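Local coordinates for sulfate transporter 4.1, chloroplastic (Arabidopsis thaliana, PDB 7LHV), which carries sulfate across the membrane together with protons and may take part in regulating sulfate assimilation, at residues T616-S620 and G621-L625; T580-D583 and S584-E588; P241-E244 and S245-G249; S223-K226 and Y227-Y231; A101-T104 and V105-L109. All blocks are in the same frame, centred on the assembly; numbering follows the deposited sequence.

Contact 1 (T616-S620 and G621-L625)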
loop_
_atom_site.group_PDB
_atom_site.type_symbol
_atom_site.label_atom_id
_atom_site.label_comp_id
_atom_site.label_asym_id
_atom_site.label_seq_id
_atom_site.Cartn_x
_atom_site.Cartn_y
_atom_site.Cartn_z
ATOM N N THR A 616 10.906 6.525 24.818
ATOM C CA THR A 616 11.113 7.255 23.570
ATOM C C THR A 616 11.016 8.760 23.787
ATOM O O THR A 616 11.811 9.529 23.236
ATOM C CB THR A 616 10.105 6.796 22.519
ATOM O OG1 THR A 616 10.339 5.419 22.204
ATOM C CG2 THR A 616 10.237 7.622 21.251
ATOM N N ILE A 617 10.049 9.198 24.597
ATOM C CA ILE A 617 9.899 10.622 24.878
ATOM C C ILE A 617 11.135 11.159 25.586
ATOM O O ILE A 617 11.644 12.235 25.248
ATOM C CB ILE A 617 8.621 10.871 25.703
ATOM C CG1 ILE A 617 7.379 10.746 24.821
ATOM C CG2 ILE A 617 8.658 12.238 26.352
ATOM C CD1 ILE A 617 6.084 10.843 25.591
ATOM N N ALA A 618 11.645 10.417 26.572
ATOM C CA ALA A 618 12.841 10.855 27.284
ATOM C C ALA A 618 14.050 10.902 26.359
ATOM O O ALA A 618 14.882 11.811 26.460
ATOM C CB ALA A 618 13.109 9.936 28.472
ATOM N N ARG A 619 14.175 9.924 25.460
ATOM C CA ARG A 619 15.300 9.919 24.530
ATOM C C ARG A 619 15.232 11.093 23.562
ATOM O O ARG A 619 16.260 11.700 23.244
ATOM C CB ARG A 619 15.348 8.597 23.768
ATOM C CG ARG A 619 15.979 7.461 24.547
ATOM C CD ARG A 619 16.684 6.495 23.621
ATOM N NE ARG A 619 15.780 5.982 22.599
ATOM C CZ ARG A 619 15.161 4.812 22.670
ATOM N NH1 ARG A 619 15.329 4.002 23.701
ATOM N NH2 ARG A 619 14.351 4.446 21.679
ATOM N N SER A 620 14.035 11.428 23.079
ATOM C CA SER A 620 13.906 12.516 22.115
ATOM C C SER A 620 14.129 13.890 22.732
ATOM O O SER A 620 14.198 14.874 21.988
ATOM C CB SER A 620 12.530 12.475 21.450
ATOM O OG SER A 620 11.504 12.745 22.386
ATOM N N GLY A 621 14.235 13.986 24.054
ATOM C CA GLY A 621 14.420 15.265 24.703
ATOM C C GLY A 621 13.151 16.042 24.966
ATOM O O GLY A 621 13.231 17.216 25.344
ATOM N N MET A 622 11.981 15.431 24.771
ATOM C CA MET A 622 10.727 16.140 24.994
ATOM C C MET A 622 10.495 16.438 26.469
ATOM O O MET A 622 9.889 17.464 26.802
ATOM C CB MET A 622 9.563 15.332 24.424
ATOM C CG MET A 622 8.223 16.028 24.539
ATOM S SD MET A 622 6.874 15.106 23.784
ATOM C CE MET A 622 5.489 16.159 24.208
ATOM N N VAL A 623 10.955 15.560 27.364
ATOM C CA VAL A 623 10.748 15.777 28.795
ATOM C C VAL A 623 11.440 17.055 29.246
ATOM O O VAL A 623 10.874 17.853 30.003
ATOM C CB VAL A 623 11.236 14.560 29.601
ATOM C CG1 VAL A 623 11.240 14.877 31.086
ATOM C CG2 VAL A 623 10.360 13.358 29.322
ATOM N N GLU A 624 12.675 17.271 28.790
ATOM C CA GLU A 624 13.386 18.494 29.141
ATOM C C GLU A 624 12.748 19.717 28.498
ATOM O O GLU A 624 12.764 20.804 29.086
ATOM C CB GLU A 624 14.853 18.381 28.734
ATOM C CG GLU A 624 15.632 17.327 29.503
ATOM C CD GLU A 624 15.786 17.668 30.972
ATOM O OE1 GLU A 624 15.860 18.871 31.301
ATOM O OE2 GLU A 624 15.832 16.733 31.799
ATOM N N LEU A 625 12.190 19.566 27.295
ATOM C CA LEU A 625 11.599 20.708 26.604
ATOM C C LEU A 625 10.314 21.165 27.283
ATOM O O LEU A 625 10.120 22.362 27.522
ATOM C CB LEU A 625 11.338 20.358 25.140
ATOM C CG LEU A 625 10.461 21.344 24.367
ATOM C CD1 LEU A 625 11.257 22.574 23.980
ATOM C CD2 LEU A 625 9.867 20.684 23.138
#
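I617 and V623 meet methyl to methyl, CG2 of I617 lying 3.6 Å from CG2 of V623, with the two side chains crossing at about a right angle. The chi1 of I617 (-75°) sets CG2 opposite the backbone N, which turns this branch forward along the helix and also brings it 3.8 Å from M622 CB. The tight side is completed by I617 O, which is gripped twice: M622 N donates to it at 3.2 Å (143° at the hydrogen), while S620 OG comes from the opposite face of the carbonyl plane at 2.9 Å. A weaker bond runs from G621 N to A618 O, 3.3 Å. Packing thins towards the outer side, where A618 CB stays 4.5 Å from V623 CG2 on the surface, and R619 leaves this contact, its NH2 bonding V457 O of the second subunit. G621 has a positive phi of 84°, at which a CB would collide with S620 O. The long and short backward bonds around this glycine, with I617 packed on M622 just beyond it, form a Schellman motif, here ending one helix of the STAS domain as the next short one begins.

Contact 2 (T580-D583 and S584-E588)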
loop_
_atom_site.group_PDB
_atom_site.type_symbol
_atom_site.label_atom_id
_atom_site.label_comp_id
_atom_site.label_asym_id
_atom_site.label_seq_id
_atom_site.Cartn_x
_atom_site.Cartn_y
_atom_site.Cartn_z
ATOM N N THR A 580 0.255 2.366 22.154
ATOM C CA THR A 580 1.179 1.275 22.439
ATOM C C THR A 580 2.627 1.706 22.245
ATOM O O THR A 580 3.492 1.383 23.066
ATOM C CB THR A 580 0.853 0.073 21.557
ATOM O OG1 THR A 580 -0.486 -0.362 21.819
ATOM C CG2 THR A 580 1.807 -1.071 21.847
ATOM N N HIS A 581 2.910 2.444 21.173
ATOM C CA HIS A 581 4.272 2.854 20.871
ATOM C C HIS A 581 4.232 4.125 20.036
ATOM O O HIS A 581 3.221 4.442 19.408
ATOM C CB HIS A 581 5.036 1.752 20.134
ATOM C CG HIS A 581 4.278 1.162 18.986
ATOM N ND1 HIS A 581 4.162 1.797 17.767
ATOM C CD2 HIS A 581 3.600 -0.003 18.867
ATOM C CE1 HIS A 581 3.444 1.049 16.950
ATOM N NE2 HIS A 581 3.090 -0.049 17.593
ATOM N N ILE A 582 5.350 4.849 20.040
ATOM C CA ILE A 582 5.513 6.048 19.229
ATOM C C ILE A 582 6.880 6.016 18.564
ATOM O O ILE A 582 7.853 5.500 19.122
ATOM C CB ILE A 582 5.341 7.344 20.053
ATOM C CG1 ILE A 582 6.306 7.373 21.234
ATOM C CG2 ILE A 582 3.914 7.500 20.525
ATOM C CD1 ILE A 582 6.216 8.643 22.041
ATOM N N ASP A 583 6.948 6.568 17.357
ATOM C CA ASP A 583 8.180 6.635 16.593
ATOM C C ASP A 583 8.752 8.052 16.645
ATOM O O ASP A 583 8.297 8.906 17.407
ATOM C CB ASP A 583 7.932 6.168 15.158
ATOM C CG ASP A 583 6.910 7.013 14.440
ATOM O OD1 ASP A 583 6.197 7.781 15.116
ATOM O OD2 ASP A 583 6.814 6.911 13.201
ATOM N N SER A 584 9.776 8.301 15.825
ATOM C CA SER A 584 10.421 9.611 15.805
ATOM C C SER A 584 9.471 10.699 15.321
ATOM O O SER A 584 9.484 11.823 15.839
ATOM C CB SER A 584 11.660 9.562 14.920
ATOM O OG SER A 584 11.288 9.511 13.556
ATOM N N SER A 585 8.659 10.395 14.307
ATOM C CA SER A 585 7.703 11.381 13.812
ATOM C C SER A 585 6.748 11.813 14.913
ATOM O O SER A 585 6.365 12.986 14.993
ATOM C CB SER A 585 6.930 10.817 12.622
ATOM O OG SER A 585 7.807 10.441 11.575
ATOM N N ALA A 586 6.369 10.879 15.787
ATOM C CA ALA A 586 5.445 11.203 16.867
ATOM C C ALA A 586 6.043 12.230 17.819
ATOM O O ALA A 586 5.390 13.219 18.165
ATOM C CB ALA A 586 5.058 9.934 17.620
ATOM N N VAL A 587 7.286 12.018 18.255
ATOM C CA VAL A 587 7.888 12.950 19.203
ATOM C C VAL A 587 8.202 14.282 18.532
ATOM O O VAL A 587 8.083 15.344 19.153
ATOM C CB VAL A 587 9.130 12.334 19.872
ATOM C CG1 VAL A 587 8.711 11.286 20.884
ATOM C CG2 VAL A 587 10.053 11.731 18.844
ATOM N N GLU A 588 8.602 14.257 17.256
ATOM C CA GLU A 588 8.818 15.514 16.543
ATOM C C GLU A 588 7.530 16.327 16.459
ATOM O O GLU A 588 7.523 17.536 16.728
ATOM C CB GLU A 588 9.380 15.244 15.150
ATOM C CG GLU A 588 10.895 15.308 15.078
ATOM C CD GLU A 588 11.427 16.714 15.304
ATOM O OE1 GLU A 588 11.069 17.621 14.522
ATOM O OE2 GLU A 588 12.200 16.915 16.265
#
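I582 overlaps the first turn of the helix at two points: its CB rests 3.6 Å from CB of A586, and CD1 reaches forward to V587 CG1 at 3.8 Å, the side chains of I582 and V587 crossing at about a right angle. The I582-V587 pair, spanning the start of the helix, is a hydrophobic staple, and the residue next to I582 is the N-cap, D583. With chi1 of 60°, CG of D583 sits between its own backbone N and carbonyl carbon, bringing the carboxylate round to the opening turn. There OD1 accepts from A586 N at 3.2 Å, the donor standing 46° out of the carboxylate plane, while S585 CB lies about 4.0 Å from OD2. D583 O adds a weak bond from V587 N. Its negative charge, at the N-terminal end of the helix, would probably be stabilised by the helix dipole. An alanine here would lack the carboxylate and would probably leave A586 N with little more than its weak bond to D583 O, fraying the first turn. Outside, S584 OG bonds D461 of the second subunit. The loop leads from strand 569-575 into helix 584-599, with I582 and V587 packed against helix 611-620.

Contact 3 (P241-E244 and S245-G249)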
loop_
_atom_site.group_PDB
_atom_site.type_symbol
_atom_site.label_atom_id
_atom_site.label_comp_id
_atom_site.label_asym_id
_atom_site.label_seq_id
_atom_site.Cartn_x
_atom_site.Cartn_y
_atom_site.Cartn_z
ATOM N N PRO A 241 -15.295 -9.329 -26.377
ATOM C CA PRO A 241 -14.771 -10.038 -27.558
ATOM C C PRO A 241 -15.235 -11.479 -27.658
ATOM O O PRO A 241 -15.467 -11.971 -28.768
ATOM C CB PRO A 241 -13.250 -9.936 -27.381
ATOM C CG PRO A 241 -13.046 -9.664 -25.945
ATOM C CD PRO A 241 -14.201 -8.821 -25.534
ATOM N N ILE A 242 -15.391 -12.172 -26.527
ATOM C CA ILE A 242 -15.844 -13.560 -26.564
ATOM C C ILE A 242 -17.253 -13.643 -27.136
ATOM O O ILE A 242 -17.542 -14.461 -28.017
ATOM C CB ILE A 242 -15.773 -14.188 -25.160
ATOM C CG1 ILE A 242 -14.325 -14.304 -24.692
ATOM C CG2 ILE A 242 -16.441 -15.549 -25.153
ATOM C CD1 ILE A 242 -14.191 -14.701 -23.241
ATOM N N VAL A 243 -18.150 -12.784 -26.647
ATOM C CA VAL A 243 -19.528 -12.803 -27.124
ATOM C C VAL A 243 -19.593 -12.371 -28.582
ATOM O O VAL A 243 -20.369 -12.922 -29.374
ATOM C CB VAL A 243 -20.415 -11.925 -26.225
ATOM C CG1 VAL A 243 -21.827 -11.856 -26.775
ATOM C CG2 VAL A 243 -20.421 -12.466 -24.807
ATOM N N GLU A 244 -18.777 -11.384 -28.968
ATOM C CA GLU A 244 -18.747 -10.958 -30.362
ATOM C C GLU A 244 -18.297 -12.091 -31.275
ATOM O O GLU A 244 -18.883 -12.307 -32.341
ATOM C CB GLU A 244 -17.827 -9.747 -30.520
ATOM C CG GLU A 244 -18.415 -8.444 -30.012
ATOM C CD GLU A 244 -17.433 -7.295 -30.100
ATOM O OE1 GLU A 244 -16.382 -7.461 -30.755
ATOM O OE2 GLU A 244 -17.712 -6.225 -29.523
ATOM N N SER A 245 -17.262 -12.829 -30.870
ATOM C CA SER A 245 -16.793 -13.951 -31.673
ATOM C C SER A 245 -17.836 -15.055 -31.753
ATOM O O SER A 245 -18.016 -15.671 -32.810
ATOM C CB SER A 245 -15.493 -14.494 -31.099
ATOM O OG SER A 245 -15.674 -14.907 -29.758
ATOM N N ILE A 246 -18.522 -15.332 -30.643
ATOM C CA ILE A 246 -19.558 -16.361 -30.654
ATOM C C ILE A 246 -20.672 -15.977 -31.620
ATOM O O ILE A 246 -21.138 -16.800 -32.419
ATOM C CB ILE A 246 -20.093 -16.596 -29.231
ATOM C CG1 ILE A 246 -19.050 -17.332 -28.388
ATOM C CG2 ILE A 246 -21.395 -17.374 -29.269
ATOM C CD1 ILE A 246 -19.327 -17.291 -26.906
ATOM N N ILE A 247 -21.104 -14.714 -31.573
ATOM C CA ILE A 247 -22.142 -14.247 -32.488
ATOM C C ILE A 247 -21.658 -14.328 -33.930
ATOM O O ILE A 247 -22.406 -14.731 -34.831
ATOM C CB ILE A 247 -22.578 -12.819 -32.114
ATOM C CG1 ILE A 247 -23.264 -12.818 -30.750
ATOM C CG2 ILE A 247 -23.507 -12.249 -33.171
ATOM C CD1 ILE A 247 -23.404 -11.446 -30.142
ATOM N N ALA A 248 -20.400 -13.948 -34.176
ATOM C CA ALA A 248 -19.863 -13.988 -35.531
ATOM C C ALA A 248 -19.831 -15.411 -36.075
ATOM O O ALA A 248 -20.184 -15.647 -37.237
ATOM C CB ALA A 248 -18.464 -13.376 -35.557
ATOM N N GLY A 249 -19.415 -16.367 -35.254
ATOM C CA GLY A 249 -19.303 -17.742 -35.687
ATOM C C GLY A 249 -20.555 -18.576 -35.575
ATOM O O GLY A 249 -20.533 -19.744 -35.978
#
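S245 reaches back with its hydroxyl to I242, OG donating to I242 O at 2.6 Å. Its chi1 of 58° tucks OG between the serine's backbone N and carbonyl carbon, close to the helix wall. The same oxygen also takes the main-chain bond from I246 N (2.9 Å); I242 O is thus held by two bonds, and both donors arrive from one face of its carbonyl plane. Next to them, the side chains of I242 and I246 run side by side in the same direction, with CD1 of I246 3.8 Å from CG2 of I242. One position further round, V243 and I247 repeat the contact more obliquely, CG1 of V243 lying 3.7 Å from CD1 of I247. Regular main-chain bonds underlie these pairs: S245 N to P241 O, I247 N to V243 O and A248 N to E244 O. E244, I247 and A248 lie on the surface. In the next shell, I233 of the preceding loop covers both I242 and S245, and Y231 OH bonds I246 O. Helix 239-249 is laid against the end of helix 206-229, with I242 touching S223 and I246 seated on I225 and L229.

Contact 4 (S223-K226 and Y227-Y231)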
loop_
_atom_site.group_PDB
_atom_site.type_symbol
_atom_site.label_atom_id
_atom_site.label_comp_id
_atom_site.label_asym_id
_atom_site.label_seq_id
_atom_site.Cartn_x
_atom_site.Cartn_y
_atom_site.Cartn_z
ATOM N N SER A 223 -15.264 -19.182 -21.973
ATOM C CA SER A 223 -14.198 -19.678 -22.834
ATOM C C SER A 223 -14.421 -21.137 -23.198
ATOM O O SER A 223 -14.123 -21.552 -24.323
ATOM C CB SER A 223 -12.842 -19.503 -22.151
ATOM O OG SER A 223 -12.500 -18.134 -22.034
ATOM N N GLN A 224 -14.945 -21.927 -22.262
ATOM C CA GLN A 224 -15.146 -23.348 -22.502
ATOM C C GLN A 224 -16.413 -23.651 -23.289
ATOM O O GLN A 224 -16.559 -24.776 -23.776
ATOM C CB GLN A 224 -15.177 -24.107 -21.174
ATOM C CG GLN A 224 -13.852 -24.095 -20.447
ATOM C CD GLN A 224 -12.801 -24.928 -21.142
ATOM O OE1 GLN A 224 -12.810 -26.154 -21.065
ATOM N NE2 GLN A 224 -11.883 -24.261 -21.832
ATOM N N ILE A 225 -17.332 -22.692 -23.421
ATOM C CA ILE A 225 -18.530 -22.938 -24.223
ATOM C C ILE A 225 -18.188 -23.169 -25.694
ATOM O O ILE A 225 -19.021 -23.680 -26.453
ATOM C CB ILE A 225 -19.533 -21.773 -24.068
ATOM C CG1 ILE A 225 -20.902 -22.150 -24.635
ATOM C CG2 ILE A 225 -19.038 -20.550 -24.798
ATOM C CD1 ILE A 225 -21.595 -23.256 -23.876
ATOM N N LYS A 226 -16.972 -22.813 -26.120
ATOM C CA LYS A 226 -16.602 -22.979 -27.522
ATOM C C LYS A 226 -16.569 -24.446 -27.931
ATOM O O LYS A 226 -16.824 -24.769 -29.096
ATOM C CB LYS A 226 -15.250 -22.316 -27.793
ATOM C CG LYS A 226 -14.048 -23.086 -27.283
ATOM C CD LYS A 226 -12.780 -22.270 -27.424
ATOM C CE LYS A 226 -11.591 -22.988 -26.816
ATOM N NZ LYS A 226 -10.382 -22.121 -26.788
ATOM N N TYR A 227 -16.251 -25.345 -26.997
ATOM C CA TYR A 227 -16.292 -26.769 -27.310
ATOM C C TYR A 227 -17.727 -27.248 -27.482
ATOM O O TYR A 227 -18.001 -28.126 -28.308
ATOM C CB TYR A 227 -15.583 -27.567 -26.220
ATOM C CG TYR A 227 -14.121 -27.229 -26.076
ATOM C CD1 TYR A 227 -13.180 -27.754 -26.949
ATOM C CD2 TYR A 227 -13.682 -26.373 -25.078
ATOM C CE1 TYR A 227 -11.842 -27.444 -26.824
ATOM C CE2 TYR A 227 -12.347 -26.056 -24.948
ATOM C CZ TYR A 227 -11.431 -26.595 -25.824
ATOM O OH TYR A 227 -10.097 -26.283 -25.698
ATOM N N PHE A 228 -18.652 -26.694 -26.697
ATOM C CA PHE A 228 -20.063 -27.001 -26.894
ATOM C C PHE A 228 -20.539 -26.508 -28.253
ATOM O O PHE A 228 -21.264 -27.215 -28.961
ATOM C CB PHE A 228 -20.903 -26.366 -25.787
ATOM C CG PHE A 228 -20.843 -27.089 -24.471
ATOM C CD1 PHE A 228 -19.796 -27.940 -24.170
ATOM C CD2 PHE A 228 -21.839 -26.908 -23.530
ATOM C CE1 PHE A 228 -19.746 -28.591 -22.960
ATOM C CE2 PHE A 228 -21.794 -27.560 -22.320
ATOM C CZ PHE A 228 -20.745 -28.402 -22.035
ATOM N N LEU A 229 -20.138 -25.292 -28.630
ATOM C CA LEU A 229 -20.582 -24.722 -29.899
ATOM C C LEU A 229 -20.059 -25.525 -31.080
ATOM O O LEU A 229 -20.783 -25.758 -32.055
ATOM C CB LEU A 229 -20.135 -23.265 -30.003
ATOM C CG LEU A 229 -20.719 -22.302 -28.973
ATOM C CD1 LEU A 229 -20.120 -20.921 -29.152
ATOM C CD2 LEU A 229 -22.229 -22.254 -29.090
ATOM N N GLY A 230 -18.803 -25.959 -31.015
ATOM C CA GLY A 230 -18.201 -26.745 -32.069
ATOM C C GLY A 230 -17.286 -25.988 -33.003
ATOM O O GLY A 230 -16.654 -26.617 -33.859
ATOM N N TYR A 231 -17.190 -24.667 -32.873
ATOM C CA TYR A 231 -16.300 -23.870 -33.702
ATOM C C TYR A 231 -15.402 -23.018 -32.818
ATOM O O TYR A 231 -15.787 -22.612 -31.719
ATOM C CB TYR A 231 -17.075 -22.974 -34.680
ATOM C CG TYR A 231 -18.112 -22.081 -34.035
ATOM C CD1 TYR A 231 -17.775 -20.823 -33.561
ATOM C CD2 TYR A 231 -19.431 -22.489 -33.922
ATOM C CE1 TYR A 231 -18.720 -20.004 -32.980
ATOM C CE2 TYR A 231 -20.382 -21.676 -33.344
ATOM C CZ TYR A 231 -20.021 -20.436 -32.875
ATOM O OH TYR A 231 -20.969 -19.623 -32.296
#
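The closing turns of helix 206-229 carry this contact, in which K226 and Y227 lie side by side before G230, with its positive phi of 101°, takes the chain out of the helix. The lysine is extended beyond CG and runs along one face of the tyrosine ring. Its CG makes a CH-pi contact 4.2 Å from the Y227 ring centroid and its CE rests 3.7 Å from Y227 CZ. At the ring's edge, in plane, Q224 NE2 comes within 3.6 Å of Y227 CE2, the amide turned 58° from the ring; the bend at chi2 (-70°) swings it there. I225 crosses F228 at about a right angle, CD1 of the former 3.7 Å from CD2 of the latter. Y227 N bonds Q224 O at 3.3 Å from well above the carbonyl plane, whereas G230 N makes a last helical bond, to K226 O at 3.0 Å. A serine in place of Y227 would probably leave the aliphatic part of K226 without a surface to lie on and the Q224 amide freer to turn. Y227 and F228 pack on helix 431-443, Q224 and Y227 also touch helix 91-119, and I225 and L229 bear on I246 of helix 239-249.

Contact 5 (A101-T104 and V105-L109)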
loop_
_atom_site.group_PDB
_atom_site.type_symbol
_atom_site.label_atom_id
_atom_site.label_comp_id
_atom_site.label_asym_id
_atom_site.label_seq_id
_atom_site.Cartn_x
_atom_site.Cartn_y
_atom_site.Cartn_z
ATOM N N ALA A 101 -9.774 -42.187 1.064
ATOM C CA ALA A 101 -9.700 -40.788 0.657
ATOM C C ALA A 101 -8.799 -40.611 -0.556
ATOM O O ALA A 101 -9.119 -39.840 -1.467
ATOM C CB ALA A 101 -9.210 -39.931 1.820
ATOM N N GLY A 102 -7.666 -41.313 -0.587
ATOM C CA GLY A 102 -6.771 -41.202 -1.725
ATOM C C GLY A 102 -7.384 -41.731 -3.003
ATOM O O GLY A 102 -7.264 -41.105 -4.059
ATOM N N ILE A 103 -8.056 -42.883 -2.930
ATOM C CA ILE A 103 -8.720 -43.425 -4.113
ATOM C C ILE A 103 -9.791 -42.461 -4.604
ATOM O O ILE A 103 -9.898 -42.178 -5.806
ATOM C CB ILE A 103 -9.305 -44.816 -3.809
ATOM C CG1 ILE A 103 -8.191 -45.858 -3.722
ATOM C CG2 ILE A 103 -10.321 -45.212 -4.865
ATOM C CD1 ILE A 103 -8.654 -47.202 -3.218
ATOM N N THR A 104 -10.590 -41.929 -3.677
ATOM C CA THR A 104 -11.656 -41.003 -4.044
ATOM C C THR A 104 -11.097 -39.751 -4.711
ATOM O O THR A 104 -11.594 -39.310 -5.756
ATOM C CB THR A 104 -12.458 -40.642 -2.795
ATOM O OG1 THR A 104 -13.082 -41.822 -2.270
ATOM C CG2 THR A 104 -13.517 -39.622 -3.110
ATOM N N VAL A 105 -10.043 -39.177 -4.131
ATOM C CA VAL A 105 -9.474 -37.950 -4.674
ATOM C C VAL A 105 -8.828 -38.211 -6.029
ATOM O O VAL A 105 -8.945 -37.394 -6.943
ATOM C CB VAL A 105 -8.484 -37.328 -3.675
ATOM C CG1 VAL A 105 -7.654 -36.252 -4.348
ATOM C CG2 VAL A 105 -9.236 -36.745 -2.500
ATOM N N GLY A 106 -8.140 -39.343 -6.189
ATOM C CA GLY A 106 -7.549 -39.651 -7.482
ATOM C C GLY A 106 -8.589 -39.841 -8.569
ATOM O O GLY A 106 -8.412 -39.378 -9.704
ATOM N N ILE A 107 -9.689 -40.522 -8.238
ATOM C CA ILE A 107 -10.772 -40.702 -9.200
ATOM C C ILE A 107 -11.369 -39.356 -9.586
ATOM O O ILE A 107 -11.649 -39.100 -10.762
ATOM C CB ILE A 107 -11.838 -41.659 -8.634
ATOM C CG1 ILE A 107 -11.336 -43.101 -8.687
ATOM C CG2 ILE A 107 -13.140 -41.529 -9.399
ATOM C CD1 ILE A 107 -12.267 -44.092 -8.034
ATOM N N MET A 108 -11.570 -38.472 -8.606
ATOM C CA MET A 108 -12.077 -37.140 -8.923
ATOM C C MET A 108 -11.052 -36.311 -9.688
ATOM O O MET A 108 -11.423 -35.407 -10.444
ATOM C CB MET A 108 -12.491 -36.420 -7.639
ATOM C CG MET A 108 -13.019 -35.014 -7.846
ATOM S SD MET A 108 -13.108 -34.062 -6.322
ATOM C CE MET A 108 -14.501 -33.001 -6.679
ATOM N N LEU A 109 -9.764 -36.615 -9.524
ATOM C CA LEU A 109 -8.707 -35.729 -9.998
ATOM C C LEU A 109 -8.313 -36.004 -11.442
ATOM O O LEU A 109 -8.065 -35.060 -12.200
ATOM C CB LEU A 109 -7.487 -35.852 -9.086
ATOM C CG LEU A 109 -6.152 -35.286 -9.569
ATOM C CD1 LEU A 109 -6.250 -33.797 -9.830
ATOM C CD2 LEU A 109 -5.073 -35.574 -8.549
#
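I103 and I107 stand one turn apart on helix 91-119, predicted to span the membrane in this SLC26 transporter, and lie side by side pointing the same way. Their touch is between CG2 of I103 and CD1 of I107, 3.9 Å apart. With chi1 at -75°, I107 directs CG1 back along the helix, so that this carbon also covers I103 O at 3.3 Å. I107 itself lies on the surface beside L290 of helix 284-300. V105 leans a different way, its CG2 3.3 Å from A101 O, and packs with A101 against N397 of helix 391-399. T104 and M108 occupy yet another side and both meet A286; OG1 of T104 is hydrogen-bonded to M100 O, one turn back. Regular bonds tie the turns together, among them V105 N to A101 O at 2.9 Å and M108 N to T104 O at 3.0 Å. G102 and G106 have the spacing of a GxxxG motif, and at G102, which has no side chain, helix 406-426 comes close enough for T411 to bond the backbone. G102 O accepts two bonds, from G106 N within the helix at 2.9 Å and from OG1 of T411.

Along the chain the order is contact 5, contact 4, contact 3, contact 2, contact 1. The first three belong to the sulfate permease family region and the last two to the STAS domain. Contacts 3 and 4 lie on successive helices, 239-249 and 206-229, with centres 11 Å apart, and they touch; contact 5, on helix 91-119, is centred 28 Å from contact 4. Contacts 1 and 2 are likewise 11 Å apart and pack together through helices 611-620 and 584-599, and both reach the second subunit. The two groups are separated by 56 to 72 Å between centres, on opposite sides of the chain's centre, reflecting an elongated subunit whose STAS domain stands away from its membrane part and takes part in the dimer.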